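Local atomic coordinates of RNA polymerase sigma factor SIGMA-28 (FliA) (Aquifex aeolicus, PDB entry 1RP3), a protein that probably directs RNA polymerase to flagellar promoters as a sigma factor, and is held here in an inactive conformation by the anti-sigma factor FlgM. Residues I32-E38 against D137-F141; G52-V57 against Y71-I76; Y81-R85 against I144-E149. One frame throughout, in Å; residues are numbered along the deposited sequence.

How the interactions relate
Interactions 1 and 3 both draw on helix 129-158, join region 2 to region 3 of the sigma factor, and have centres about 11 Å apart. They are continuous: Phe-141 CZ lies 3.5 Å from Leu-84 CD1, and His-35 CB lies 3.5 Å from Ile-144 CD1. Interaction 2 sits inside region 2 and shares helix 66-85 with interaction 3. Their centres are about 16 Å apart, and their nearest atoms, about 5 Å apart, do not touch. Interaction 2 is farther still from interaction 1, about 23 Å between centres. The chain of FlgM reaches the joint: its Phe-86 packs on His-35 and Tyr-81, and its Phe-87 on Ile-144 and Glu-148.

Interaction 1 of 3, residues I32-E38 against D137-F141; sequences IKKHLPE and DKINF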
loop_
_atom_site.group_PDB
_atom_site.type_symbol
_atom_site.label_atom_id
_atom_site.label_comp_id
_atom_site.label_asym_id
_atom_site.label_seq_id
_atom_site.Cartn_x
_atom_site.Cartn_y
_atom_site.Cartn_z
ATOM N N ILE A 32 1.054 3.318 -0.933
ATOM C CA ILE A 32 -0.307 2.808 -0.892
ATOM C C ILE A 32 -1.128 3.558 -1.940
ATOM O O ILE A 32 -1.964 2.962 -2.613
ATOM C CB ILE A 32 -0.916 2.948 0.529
ATOM C CG1 ILE A 32 -0.214 1.987 1.484
ATOM C CG2 ILE A 32 -2.395 2.654 0.537
ATOM C CD1 ILE A 32 -0.596 2.185 2.938
ATOM N N LYS A 33 -0.827 4.844 -2.129
ATOM C CA LYS A 33 -1.534 5.667 -3.115
ATOM C C LYS A 33 -1.452 5.102 -4.532
ATOM O O LYS A 33 -2.331 5.344 -5.355
ATOM C CB LYS A 33 -1.015 7.107 -3.104
ATOM C CG LYS A 33 -1.809 8.046 -2.216
ATOM C CD LYS A 33 -3.162 8.381 -2.818
ATOM C CE LYS A 33 -3.027 9.241 -4.067
ATOM N NZ LYS A 33 -4.344 9.483 -4.744
ATOM N N LYS A 34 -0.410 4.336 -4.818
ATOM C CA LYS A 34 -0.262 3.755 -6.153
ATOM C C LYS A 34 -1.344 2.723 -6.484
ATOM O O LYS A 34 -1.550 2.379 -7.651
ATOM C CB LYS A 34 1.108 3.109 -6.309
ATOM C CG LYS A 34 2.275 4.074 -6.274
ATOM C CD LYS A 34 3.585 3.292 -6.323
ATOM C CE LYS A 34 4.785 4.204 -6.494
ATOM N NZ LYS A 34 6.030 3.410 -6.633
ATOM N N HIS A 35 -2.051 2.256 -5.459
ATOM C CA HIS A 35 -3.095 1.253 -5.632
ATOM C C HIS A 35 -4.485 1.804 -5.352
ATOM O O HIS A 35 -5.458 1.058 -5.321
ATOM C CB HIS A 35 -2.857 0.094 -4.669
ATOM C CG HIS A 35 -1.473 -0.478 -4.742
ATOM N ND1 HIS A 35 -1.214 -1.691 -5.338
ATOM C CD2 HIS A 35 -0.299 -0.015 -4.278
ATOM C CE1 HIS A 35 0.079 -1.951 -5.232
ATOM N NE2 HIS A 35 0.660 -0.959 -4.600
ATOM N N LEU A 36 -4.566 3.094 -5.065
ATOM C CA LEU A 36 -5.837 3.704 -4.748
ATOM C C LEU A 36 -6.394 4.552 -5.883
ATOM O O LEU A 36 -5.679 4.940 -6.801
ATOM C CB LEU A 36 -5.680 4.563 -3.491
ATOM C CG LEU A 36 -5.619 3.846 -2.137
ATOM C CD1 LEU A 36 -5.069 4.798 -1.053
ATOM C CD2 LEU A 36 -7.026 3.320 -1.784
ATOM N N PRO A 37 -7.710 4.773 -5.878
ATOM C CA PRO A 37 -8.298 5.601 -6.932
ATOM C C PRO A 37 -7.671 6.979 -6.758
ATOM O O PRO A 37 -7.398 7.413 -5.635
ATOM C CB PRO A 37 -9.779 5.646 -6.548
ATOM C CG PRO A 37 -9.994 4.378 -5.791
ATOM C CD PRO A 37 -8.743 4.227 -4.976
ATOM N N GLU A 38 -7.436 7.653 -7.874
ATOM C CA GLU A 38 -6.852 8.985 -7.895
ATOM C C GLU A 38 -7.541 9.977 -6.938
ATOM O O GLU A 38 -6.883 10.837 -6.350
ATOM C CB GLU A 38 -6.896 9.498 -9.335
ATOM C CG GLU A 38 -6.157 10.801 -9.592
ATOM C CD GLU A 38 -6.134 11.183 -11.078
ATOM O OE1 GLU A 38 -7.142 10.938 -11.788
ATOM O OE2 GLU A 38 -5.096 11.719 -11.537
ATOM N N ASP A 137 -9.800 0.725 -9.832
ATOM C CA ASP A 137 -8.950 0.960 -8.672
ATOM C C ASP A 137 -9.643 0.553 -7.378
ATOM O O ASP A 137 -9.008 -0.040 -6.505
ATOM C CB ASP A 137 -8.484 2.418 -8.607
ATOM C CG ASP A 137 -7.332 2.712 -9.567
ATOM O OD1 ASP A 137 -6.537 1.791 -9.863
ATOM O OD2 ASP A 137 -7.210 3.873 -10.016
ATOM N N LYS A 138 -10.938 0.852 -7.264
ATOM C CA LYS A 138 -11.710 0.481 -6.078
ATOM C C LYS A 138 -11.820 -1.033 -5.995
ATOM O O LYS A 138 -11.638 -1.618 -4.929
ATOM C CB LYS A 138 -13.115 1.089 -6.107
ATOM C CG LYS A 138 -13.142 2.595 -5.923
ATOM C CD LYS A 138 -14.558 3.134 -5.916
ATOM C CE LYS A 138 -15.352 2.660 -4.706
ATOM N NZ LYS A 138 -16.756 3.179 -4.746
ATOM N N ILE A 139 -12.071 -1.664 -7.140
ATOM C CA ILE A 139 -12.202 -3.111 -7.213
ATOM C C ILE A 139 -10.910 -3.761 -6.738
ATOM O O ILE A 139 -10.912 -4.577 -5.810
ATOM C CB ILE A 139 -12.533 -3.578 -8.654
ATOM C CG1 ILE A 139 -13.981 -3.224 -8.998
ATOM C CG2 ILE A 139 -12.292 -5.081 -8.796
ATOM C CD1 ILE A 139 -14.300 -3.345 -10.480
ATOM N N ASN A 140 -9.811 -3.362 -7.363
ATOM C CA ASN A 140 -8.493 -3.865 -7.018
ATOM C C ASN A 140 -8.106 -3.568 -5.579
ATOM O O ASN A 140 -7.420 -4.374 -4.935
ATOM C CB ASN A 140 -7.443 -3.303 -7.972
ATOM C CG ASN A 140 -7.374 -4.080 -9.256
ATOM O OD1 ASN A 140 -7.651 -3.559 -10.335
ATOM N ND2 ASN A 140 -7.036 -5.362 -9.143
ATOM N N PHE A 141 -8.552 -2.428 -5.054
ATOM C CA PHE A 141 -8.191 -2.131 -3.680
ATOM C C PHE A 141 -8.929 -3.030 -2.685
ATOM O O PHE A 141 -8.381 -3.379 -1.634
ATOM C CB PHE A 141 -8.304 -0.649 -3.329
ATOM C CG PHE A 141 -7.447 -0.273 -2.160
ATOM C CD1 PHE A 141 -6.062 -0.299 -2.273
ATOM C CD2 PHE A 141 -8.011 0.010 -0.921
ATOM C CE1 PHE A 141 -5.257 -0.059 -1.173
ATOM C CE2 PHE A 141 -7.203 0.250 0.193
ATOM C CZ PHE A 141 -5.829 0.215 0.064
HETATM O O HOH W 1 -8.705 6.541 -10.067
#
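Leu-36 drops one methyl onto the ring of Phe-141. CD2 sits 3.5 Å from the centroid of that ring and only 7° off its normal, a CH-pi contact over the centre of the face, while CG of the leucine stays nearer the CD1-CE1 side. The phenylalanine CG stands anti to its own N (chi1 -157°), which sends the ring from helix 129-158 toward the type I turn of residues Lys-33 to Leu-36. There the carbonyl O of His-35 approaches ring atom CD1 of Phe-141 obliquely at 3.4 Å, and CG2 of Ile-32 lies farther off, 4.2 Å from CZ of Phe-141. Tyr-81, Leu-84 and Phe-89 also touch the phenylalanine, making this end of the contact the dense one.

One turn back along the helix the contact is less enclosed and partly polar. Pro-37 and Asp-137 lie alongside each other, pointing opposite ways, with CA of the proline 3.6 Å from CB of the aspartate, and the proline ring atom CG meets CG of Lys-138 at 3.6 Å. The amine of that lysine goes on to a salt bridge with Asp-88. At the outer margin a water joins the segments: it accepts from the backbone N of Glu-38 at 2.8 Å and donates to OD2 of Asp-137 at 3.1 Å.

The turn, with the proline that follows it, thus sets Leu-36 and Pro-37 against helix 129-158. With direct contacts that are apolar or van der Waals and the polar link left to water, this part of the joint between regions 2 and 3 seems to depend on the fit of Leu-36 and Phe-141 more than on directed bonds.

Interaction 2 of 3, residues G52-V57 against Y71-I76; sequences GLIKAV and YIKLRI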
loop_
_atom_site.group_PDB
_atom_site.type_symbol
_atom_site.label_atom_id
_atom_site.label_comp_id
_atom_site.label_asym_id
_atom_site.label_seq_id
_atom_site.Cartn_x
_atom_site.Cartn_y
_atom_site.Cartn_z
ATOM N N GLY A 52 -1.320 6.995 13.768
ATOM C CA GLY A 52 -0.749 5.681 13.993
ATOM C C GLY A 52 0.675 5.771 14.519
ATOM O O GLY A 52 1.050 5.064 15.449
ATOM N N LEU A 53 1.453 6.687 13.954
ATOM C CA LEU A 53 2.835 6.898 14.356
ATOM C C LEU A 53 2.969 7.345 15.816
ATOM O O LEU A 53 3.785 6.813 16.562
ATOM C CB LEU A 53 3.486 7.925 13.433
ATOM C CG LEU A 53 4.804 8.553 13.894
ATOM C CD1 LEU A 53 5.885 7.501 14.115
ATOM C CD2 LEU A 53 5.257 9.584 12.863
ATOM N N ILE A 54 2.148 8.306 16.218
ATOM C CA ILE A 54 2.184 8.833 17.575
ATOM C C ILE A 54 1.816 7.755 18.592
ATOM O O ILE A 54 2.408 7.681 19.660
ATOM C CB ILE A 54 1.226 10.034 17.728
ATOM C CG1 ILE A 54 1.692 11.190 16.846
ATOM C CG2 ILE A 54 1.124 10.460 19.188
ATOM C CD1 ILE A 54 0.721 12.387 16.826
ATOM N N LYS A 55 0.811 6.949 18.266
ATOM C CA LYS A 55 0.384 5.873 19.148
ATOM C C LYS A 55 1.463 4.809 19.308
ATOM O O LYS A 55 1.682 4.322 20.416
ATOM C CB LYS A 55 -0.912 5.247 18.650
ATOM C CG LYS A 55 -2.120 6.141 18.866
ATOM C CD LYS A 55 -3.379 5.484 18.328
ATOM C CE LYS A 55 -4.616 6.317 18.625
ATOM N NZ LYS A 55 -5.819 5.753 17.916
ATOM N N ALA A 56 2.156 4.491 18.214
ATOM C CA ALA A 56 3.234 3.504 18.230
ATOM C C ALA A 56 4.392 3.998 19.088
ATOM O O ALA A 56 4.998 3.229 19.832
ATOM C CB ALA A 56 3.729 3.218 16.804
ATOM N N VAL A 57 4.690 5.288 18.986
ATOM C CA VAL A 57 5.783 5.873 19.758
ATOM C C VAL A 57 5.499 5.809 21.260
ATOM O O VAL A 57 6.380 5.479 22.049
ATOM C CB VAL A 57 6.050 7.330 19.316
ATOM C CG1 VAL A 57 6.909 8.072 20.342
ATOM C CG2 VAL A 57 6.737 7.325 17.976
ATOM N N TYR A 71 8.210 -1.846 14.039
ATOM C CA TYR A 71 6.949 -1.731 14.749
ATOM C C TYR A 71 6.221 -0.452 14.305
ATOM O O TYR A 71 5.012 -0.471 14.051
ATOM C CB TYR A 71 7.175 -1.716 16.267
ATOM C CG TYR A 71 5.885 -1.611 17.049
ATOM C CD1 TYR A 71 4.957 -2.653 17.019
ATOM C CD2 TYR A 71 5.573 -0.463 17.788
ATOM C CE1 TYR A 71 3.758 -2.571 17.685
ATOM C CE2 TYR A 71 4.365 -0.362 18.469
ATOM C CZ TYR A 71 3.457 -1.429 18.409
ATOM O OH TYR A 71 2.235 -1.356 19.055
ATOM N N ILE A 72 6.960 0.658 14.251
ATOM C CA ILE A 72 6.420 1.957 13.838
ATOM C C ILE A 72 5.777 1.786 12.462
ATOM O O ILE A 72 4.634 2.178 12.239
ATOM C CB ILE A 72 7.538 3.049 13.677
ATOM C CG1 ILE A 72 8.358 3.249 14.959
ATOM C CG2 ILE A 72 6.929 4.346 13.184
ATOM C CD1 ILE A 72 7.576 3.635 16.137
ATOM N N LYS A 73 6.525 1.172 11.552
ATOM C CA LYS A 73 6.053 0.955 10.193
ATOM C C LYS A 73 4.766 0.156 10.169
ATOM O O LYS A 73 3.831 0.473 9.436
ATOM C CB LYS A 73 7.111 0.241 9.356
ATOM C CG LYS A 73 6.776 0.229 7.880
ATOM C CD LYS A 73 7.263 -1.031 7.186
ATOM C CE LYS A 73 8.777 -1.148 7.191
ATOM N NZ LYS A 73 9.205 -2.455 6.611
ATOM N N LEU A 74 4.699 -0.846 11.027
ATOM C CA LEU A 74 3.534 -1.700 11.099
ATOM C C LEU A 74 2.290 -0.948 11.582
ATOM O O LEU A 74 1.199 -1.115 11.018
ATOM C CB LEU A 74 3.849 -2.881 12.008
ATOM C CG LEU A 74 2.759 -3.923 12.214
ATOM C CD1 LEU A 74 2.390 -4.573 10.875
ATOM C CD2 LEU A 74 3.270 -4.951 13.201
ATOM N N ARG A 75 2.447 -0.116 12.610
ATOM C CA ARG A 75 1.317 0.652 13.133
ATOM C C ARG A 75 0.816 1.711 12.153
ATOM O O ARG A 75 -0.384 1.970 12.076
ATOM C CB ARG A 75 1.663 1.295 14.478
ATOM C CG ARG A 75 2.005 0.294 15.592
ATOM C CD ARG A 75 0.797 -0.526 16.002
ATOM N NE ARG A 75 -0.372 0.302 16.307
ATOM C CZ ARG A 75 -0.616 0.872 17.491
ATOM N NH1 ARG A 75 0.225 0.714 18.513
ATOM N NH2 ARG A 75 -1.702 1.622 17.653
ATOM N N ILE A 76 1.734 2.306 11.394
ATOM C CA ILE A 76 1.391 3.327 10.407
ATOM C C ILE A 76 0.512 2.698 9.327
ATOM O O ILE A 76 -0.558 3.220 9.025
ATOM C CB ILE A 76 2.668 3.946 9.763
ATOM C CG1 ILE A 76 3.425 4.780 10.794
ATOM C CG2 ILE A 76 2.316 4.782 8.529
ATOM C CD1 ILE A 76 4.820 5.172 10.334
#
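Arg-75 folds its side chain across Ala-56, and its NH1 gives a hydrogen bond to OH of Tyr-71, one turn earlier on the same helix, at 2.9 Å with an N-H...O angle of 149°. The hydroxyl oxygen lies slightly out of the guanidinium plane. CG of the arginine, beside the backbone N (chi1 -62°), rests over one face of the Tyr-71 ring, toward the rim; bends at chi2 and chi3 then bring the guanidinium round to the hydroxyl. The same CG meets CB of Ala-56 at 3.6 Å, and the backbone N of Ala-56 lies over a face of the guanidinium group. Beside it, CB of Lys-55 approaches NH2 of Arg-75 obliquely. The carbonyl O of Ala-56 meets the tyrosine from another direction, in the plane of the ring and 3.9 Å from CE2 of Tyr-71.

These residues join two helices of sigma region 2, 42-58 and 66-85, which run here in roughly opposite directions: the axes of the segments 52-57 and 71-76 come within 8.2 Å at an angle of 139°. Gly-52 and Ala-56, four residues apart in a small-xxx-small pattern, permit this approach: CA of Gly-52 comes within 4.8 Å of CA of Ile-76, and a beta carbon on the glycine would run into the carbonyl O of Arg-75.

Away from the arginine the interface turns wholly aliphatic. CD1 of Leu-53 presses on CG2 of Ile-72 at 3.5 Å, a tight pair for two methyls, where the side chains pass at a slant. The other branch of the isoleucine carries CD1 to Ala-56 CB and Val-57 CG2, while CG1 of Ile-76 touches CB of Leu-53. Tyr-21 and Val-25 of helix 7-33 pack on this aliphatic side, reaching Leu-53, and Val-25 also reaches Ile-76.

Interaction 3 of 3, residues Y81-R85 against I144-E149; sequences YDYLR and ILSLEE
Arg-85 reaches from helix 66-85 to the carboxylate of Glu-148, and its course can be followed atom by atom. CB points at helix 129-158, and CG, anti to the backbone N (chi1 -177°), carries the chain straight outward. CD passes 4.0 Å from OE2 of Glu-149. After a bend at chi3, NE lies 3.4 Å from that same OE2, which is well out of the guanidinium plane, so the pair is held by charge alone. CZ and its nitrogens lie between CD2 of Leu-145 over one face and CG of Glu-149 over the other.

At the tip NH2 does most of the work. It donates to OE1 of Glu-148 at 2.6 Å (157°), in the plane of the arginine's guanidinium and nearly along the C-O bond of the glutamate, and to the carbonyl O of Leu-145 at 2.9 Å, arriving above the carbonyl plane. NH1 adds a weak bond to OE1 of Glu-148.

This salt-bridge network spans helices that run in roughly opposite directions, the axes of the segments 81-85 and 144-149 coming within 11.0 Å, and it ties region 2 to region 3. A leucine in place of Arg-85 would probably leave OE1 of Glu-148 without its mate at this joint, and Leu-145 O without its side-chain donor.

Two further contacts position Glu-148: its CG lies over the centre of the Tyr-81 ring, 3.8 Å from the centroid, with carboxylate and ring planes 8° apart, and its OE2 makes a salt bridge with Arg-152. CD2 of Leu-145 meets the tyrosine at its edge, 3.9 Å from CD1 of Tyr-81.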
loop_
_atom_site.group_PDB
_atom_site.type_symbol
_atom_site.label_atom_id
_atom_site.label_comp_id
_atom_site.label_asym_id
_atom_site.label_seq_id
_atom_site.Cartn_x
_atom_site.Cartn_y
_atom_site.Cartn_z
ATOM N N TYR A 81 -4.768 1.475 6.784
ATOM C CA TYR A 81 -5.703 0.453 6.312
ATOM C C TYR A 81 -6.967 0.454 7.172
ATOM O O TYR A 81 -8.059 0.151 6.676
ATOM C CB TYR A 81 -5.043 -0.932 6.278
ATOM C CG TYR A 81 -4.117 -1.109 5.095
ATOM C CD1 TYR A 81 -4.626 -1.220 3.802
ATOM C CD2 TYR A 81 -2.741 -1.122 5.261
ATOM C CE1 TYR A 81 -3.786 -1.338 2.704
ATOM C CE2 TYR A 81 -1.892 -1.237 4.177
ATOM C CZ TYR A 81 -2.423 -1.347 2.899
ATOM O OH TYR A 81 -1.587 -1.495 1.822
ATOM N N ASP A 82 -6.827 0.828 8.444
ATOM C CA ASP A 82 -7.977 0.910 9.345
ATOM C C ASP A 82 -8.954 1.926 8.789
ATOM O O ASP A 82 -10.171 1.715 8.826
ATOM C CB ASP A 82 -7.578 1.383 10.751
ATOM C CG ASP A 82 -7.088 0.249 11.651
ATOM O OD1 ASP A 82 -7.341 -0.935 11.334
ATOM O OD2 ASP A 82 -6.437 0.554 12.681
ATOM N N TYR A 83 -8.415 3.048 8.316
ATOM C CA TYR A 83 -9.243 4.100 7.764
ATOM C C TYR A 83 -9.795 3.716 6.387
ATOM O O TYR A 83 -10.973 3.932 6.112
ATOM C CB TYR A 83 -8.469 5.422 7.688
ATOM C CG TYR A 83 -9.026 6.397 6.672
ATOM C CD1 TYR A 83 -10.248 7.032 6.887
ATOM C CD2 TYR A 83 -8.341 6.671 5.491
ATOM C CE1 TYR A 83 -10.774 7.920 5.955
ATOM C CE2 TYR A 83 -8.858 7.552 4.557
ATOM C CZ TYR A 83 -10.077 8.174 4.792
ATOM O OH TYR A 83 -10.606 9.035 3.850
ATOM N N LEU A 84 -8.951 3.160 5.528
ATOM C CA LEU A 84 -9.406 2.779 4.199
ATOM C C LEU A 84 -10.482 1.699 4.253
ATOM O O LEU A 84 -11.406 1.696 3.446
ATOM C CB LEU A 84 -8.225 2.340 3.334
ATOM C CG LEU A 84 -7.253 3.462 2.964
ATOM C CD1 LEU A 84 -5.969 2.881 2.404
ATOM C CD2 LEU A 84 -7.917 4.402 1.973
ATOM N N ARG A 85 -10.386 0.813 5.239
ATOM C CA ARG A 85 -11.357 -0.259 5.400
ATOM C C ARG A 85 -12.703 0.260 5.915
ATOM O O ARG A 85 -13.733 -0.382 5.731
ATOM C CB ARG A 85 -10.801 -1.330 6.337
ATOM C CG ARG A 85 -11.694 -2.543 6.522
ATOM C CD ARG A 85 -10.958 -3.658 7.240
ATOM N NE ARG A 85 -10.008 -4.344 6.369
ATOM C CZ ARG A 85 -8.683 -4.326 6.535
ATOM N NH1 ARG A 85 -8.144 -3.645 7.540
ATOM N NH2 ARG A 85 -7.896 -5.015 5.713
ATOM N N ILE A 144 -6.945 -5.860 -2.159
ATOM C CA ILE A 144 -5.754 -5.517 -1.398
ATOM C C ILE A 144 -6.134 -5.536 0.073
ATOM O O ILE A 144 -5.412 -6.082 0.897
ATOM C CB ILE A 144 -5.200 -4.137 -1.813
ATOM C CG1 ILE A 144 -4.396 -4.303 -3.094
ATOM C CG2 ILE A 144 -4.325 -3.522 -0.708
ATOM C CD1 ILE A 144 -4.060 -3.012 -3.765
ATOM N N LEU A 145 -7.296 -4.975 0.384
ATOM C CA LEU A 145 -7.787 -4.934 1.755
ATOM C C LEU A 145 -7.957 -6.337 2.318
ATOM O O LEU A 145 -7.465 -6.649 3.409
ATOM C CB LEU A 145 -9.116 -4.192 1.824
ATOM C CG LEU A 145 -9.009 -2.672 1.780
ATOM C CD1 LEU A 145 -10.375 -2.074 1.641
ATOM C CD2 LEU A 145 -8.309 -2.147 3.041
ATOM N N SER A 146 -8.672 -7.175 1.575
ATOM C CA SER A 146 -8.894 -8.556 1.990
ATOM C C SER A 146 -7.572 -9.280 2.235
ATOM O O SER A 146 -7.436 -10.009 3.207
ATOM C CB SER A 146 -9.721 -9.305 0.944
ATOM O OG SER A 146 -11.033 -8.788 0.918
ATOM N N LEU A 147 -6.598 -9.070 1.361
ATOM C CA LEU A 147 -5.310 -9.714 1.547
ATOM C C LEU A 147 -4.574 -9.130 2.755
ATOM O O LEU A 147 -3.830 -9.835 3.423
ATOM C CB LEU A 147 -4.455 -9.593 0.292
ATOM C CG LEU A 147 -3.130 -10.344 0.361
ATOM C CD1 LEU A 147 -3.379 -11.791 0.805
ATOM C CD2 LEU A 147 -2.434 -10.298 -0.998
ATOM N N GLU A 148 -4.801 -7.848 3.036
ATOM C CA GLU A 148 -4.169 -7.174 4.168
ATOM C C GLU A 148 -4.675 -7.785 5.480
ATOM O O GLU A 148 -3.911 -7.937 6.426
ATOM C CB GLU A 148 -4.457 -5.660 4.132
ATOM C CG GLU A 148 -3.621 -4.820 5.118
ATOM C CD GLU A 148 -4.250 -4.689 6.505
ATOM O OE1 GLU A 148 -5.487 -4.790 6.634
ATOM O OE2 GLU A 148 -3.505 -4.454 7.476
ATOM N N GLU A 149 -5.962 -8.135 5.520
ATOM C CA GLU A 149 -6.562 -8.752 6.701
ATOM C C GLU A 149 -5.794 -10.011 7.089
ATOM O O GLU A 149 -5.590 -10.277 8.271
ATOM C CB GLU A 149 -8.020 -9.118 6.438
ATOM C CG GLU A 149 -9.007 -8.010 6.740
ATOM C CD GLU A 149 -10.442 -8.409 6.444
ATOM O OE1 GLU A 149 -10.700 -9.622 6.274
ATOM O OE2 GLU A 149 -11.309 -7.511 6.376
#